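Local coordinates for protein CalS13 (PDB 4ZAS) that probably acts as a pyridoxal phosphate-dependent sugar aminotransferase that works on a dTDP-linked 4-keto-6-deoxy sugar, at residues Gly85-Leu90 against Trp267-Ile272. Sequence-based numbering, arbitrary orientation.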
loop_
_atom_site.group_PDB
_atom_site.type_symbol
_atom_site.label_atom_id
_atom_site.label_comp_id
_atom_site.label_asym_id
_atom_site.label_seq_id
_atom_site.Cartn_x
_atom_site.Cartn_y
_atom_site.Cartn_z
ATOM N N GLY A 85 -7.225 0.532 -3.571
ATOM C CA GLY A 85 -8.414 1.238 -4.019
ATOM C C GLY A 85 -9.666 0.624 -3.383
ATOM O O GLY A 85 -10.557 1.334 -2.901
ATOM N N LEU A 86 -9.720 -0.707 -3.346
ATOM C CA LEU A 86 -10.860 -1.390 -2.750
ATOM C C LEU A 86 -10.872 -1.196 -1.244
ATOM O O LEU A 86 -11.937 -0.993 -0.650
ATOM C CB LEU A 86 -10.863 -2.889 -3.094
ATOM C CG LEU A 86 -11.231 -3.206 -4.546
ATOM C CD1 LEU A 86 -10.671 -4.551 -4.977
ATOM C CD2 LEU A 86 -12.728 -3.164 -4.753
ATOM N N HIS A 87 -9.699 -1.295 -0.624
ATOM C CA HIS A 87 -9.581 -1.104 0.827
ATOM C C HIS A 87 -10.156 0.270 1.208
ATOM O O HIS A 87 -11.022 0.371 2.072
ATOM C CB HIS A 87 -8.117 -1.268 1.249
ATOM C CG HIS A 87 -7.900 -1.447 2.724
ATOM N ND1 HIS A 87 -8.480 -0.637 3.678
ATOM C CD2 HIS A 87 -7.143 -2.342 3.405
ATOM C CE1 HIS A 87 -8.092 -1.027 4.879
ATOM N NE2 HIS A 87 -7.277 -2.056 4.741
ATOM N N LEU A 88 -9.707 1.301 0.501
ATOM C CA LEU A 88 -10.162 2.670 0.677
ATOM C C LEU A 88 -11.679 2.846 0.395
ATOM O O LEU A 88 -12.402 3.504 1.160
ATOM C CB LEU A 88 -9.352 3.583 -0.245
ATOM C CG LEU A 88 -9.548 5.099 -0.144
ATOM C CD1 LEU A 88 -9.140 5.586 1.212
ATOM C CD2 LEU A 88 -8.795 5.856 -1.258
ATOM N N ALA A 89 -12.165 2.265 -0.698
ATOM C CA ALA A 89 -13.568 2.426 -1.039
ATOM C C ALA A 89 -14.474 1.795 0.012
ATOM O O ALA A 89 -15.439 2.403 0.461
ATOM C CB ALA A 89 -13.840 1.832 -2.405
ATOM N N LEU A 90 -14.137 0.588 0.437
ATOM C CA LEU A 90 -14.959 -0.114 1.406
ATOM C C LEU A 90 -14.986 0.560 2.783
ATOM O O LEU A 90 -15.948 0.388 3.554
ATOM C CB LEU A 90 -14.466 -1.554 1.523
ATOM C CG LEU A 90 -14.855 -2.321 0.260
ATOM C CD1 LEU A 90 -14.172 -3.657 0.221
ATOM C CD2 LEU A 90 -16.370 -2.488 0.198
ATOM N N TRP A 267 -9.373 9.329 10.521
ATOM C CA TRP A 267 -8.053 8.745 10.342
ATOM C C TRP A 267 -8.018 8.067 8.958
ATOM O O TRP A 267 -9.045 7.675 8.425
ATOM C CB TRP A 267 -7.698 7.766 11.478
ATOM C CG TRP A 267 -8.567 6.507 11.544
ATOM C CD1 TRP A 267 -9.631 6.282 12.364
ATOM C CD2 TRP A 267 -8.410 5.314 10.761
ATOM N NE1 TRP A 267 -10.151 5.036 12.140
ATOM C CE2 TRP A 267 -9.415 4.417 11.166
ATOM C CE3 TRP A 267 -7.518 4.923 9.755
ATOM C CZ2 TRP A 267 -9.561 3.154 10.599
ATOM C CZ3 TRP A 267 -7.660 3.668 9.201
ATOM C CH2 TRP A 267 -8.679 2.797 9.623
ATOM N N GLY A 268 -6.836 7.986 8.359
ATOM C CA GLY A 268 -6.731 7.484 7.011
ATOM C C GLY A 268 -5.604 6.499 6.818
ATOM O O GLY A 268 -5.073 5.936 7.781
ATOM N N TYR A 269 -5.241 6.301 5.555
ATOM C CA TYR A 269 -4.281 5.289 5.169
ATOM C C TYR A 269 -3.160 5.988 4.437
ATOM O O TYR A 269 -3.127 7.219 4.362
ATOM C CB TYR A 269 -4.942 4.216 4.292
ATOM C CG TYR A 269 -6.262 3.683 4.846
ATOM C CD1 TYR A 269 -7.453 4.393 4.684
ATOM C CD2 TYR A 269 -6.306 2.488 5.572
ATOM C CE1 TYR A 269 -8.637 3.922 5.212
ATOM C CE2 TYR A 269 -7.501 2.012 6.099
ATOM C CZ TYR A 269 -8.654 2.736 5.914
ATOM O OH TYR A 269 -9.837 2.277 6.439
ATOM N N ARG A 270 -2.245 5.204 3.886
ATOM C CA ARG A 270 -1.109 5.754 3.166
ATOM C C ARG A 270 -1.057 5.017 1.831
ATOM O O ARG A 270 -0.329 4.034 1.658
ATOM C CB ARG A 270 0.160 5.610 4.019
ATOM C CG ARG A 270 1.519 5.669 3.349
ATOM C CD ARG A 270 1.782 6.923 2.574
ATOM N NE ARG A 270 3.221 7.192 2.571
ATOM C CZ ARG A 270 4.016 7.128 1.512
ATOM N NH1 ARG A 270 3.535 6.796 0.323
ATOM N NH2 ARG A 270 5.303 7.400 1.652
ATOM N N PHE A 271 -1.877 5.511 0.904
ATOM C CA PHE A 271 -2.226 4.818 -0.324
ATOM C C PHE A 271 -1.865 5.610 -1.578
ATOM O O PHE A 271 -2.204 5.203 -2.674
ATOM C CB PHE A 271 -3.735 4.533 -0.359
ATOM C CG PHE A 271 -4.183 3.384 0.521
ATOM C CD1 PHE A 271 -3.276 2.460 1.013
ATOM C CD2 PHE A 271 -5.533 3.224 0.835
ATOM C CE1 PHE A 271 -3.707 1.398 1.820
ATOM C CE2 PHE A 271 -5.959 2.174 1.640
ATOM C CZ PHE A 271 -5.042 1.262 2.140
ATOM N N ILE A 272 -1.140 6.710 -1.433
ATOM C CA ILE A 272 -0.865 7.568 -2.578
ATOM C C ILE A 272 -0.016 6.860 -3.642
ATOM O O ILE A 272 0.787 5.983 -3.331
ATOM C CB ILE A 272 -0.203 8.877 -2.112
ATOM C CG1 ILE A 272 1.070 8.592 -1.322
ATOM C CG2 ILE A 272 -1.158 9.653 -1.229
ATOM C CD1 ILE A 272 2.014 9.765 -1.265
#
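His87 and Leu88, on helix 82-94, meet Tyr269 and Phe271 of the loop ahead of helix 275-305; the rings of His87, Tyr269 and Phe271 form an aromatic cluster, with Leu88 packed against it, in the pyridoxal phosphate-binding domain of this DegT/DnrJ/EryC1 aminotransferase, at the subunit interface, where His87 packs on His87 of the second subunit. Within the loop, Trp267 brings CZ3 over the rim of one Tyr269 face, on the side away from His87 and Leu88, and also makes a cation-pi contact with Arg95. Tyr269 reaches the helix with CE2, which comes to 3.3 Å from His87 CE1; the two ring planes are inclined at 66° and meet obliquely. At the diagonally opposite corner of the ring, and from the same side of its plane, Leu88 CD1 touches Tyr269 CD1 at 4.0 Å. Arg270 turns from the helix: it pairs with Glu55 in a salt bridge and hydrogen-bonds the lysine-pyridoxal phosphate residue of the second subunit, which ties the loop to that subunit's cofactor. Phe271 has CG anti to its carbonyl carbon (chi1 -76°), and from there the ring points its edge at the face of His87, with centroids 5.6 Å apart. Tyr269 CB sits over the centre of one Phe271 face, while Leu88 CB lies near the ring plane, 4.0 Å from Phe271 CD2. Farther round the rim, Phe271 CZ stands over the His87 ring, 4.0 Å from His87 CG.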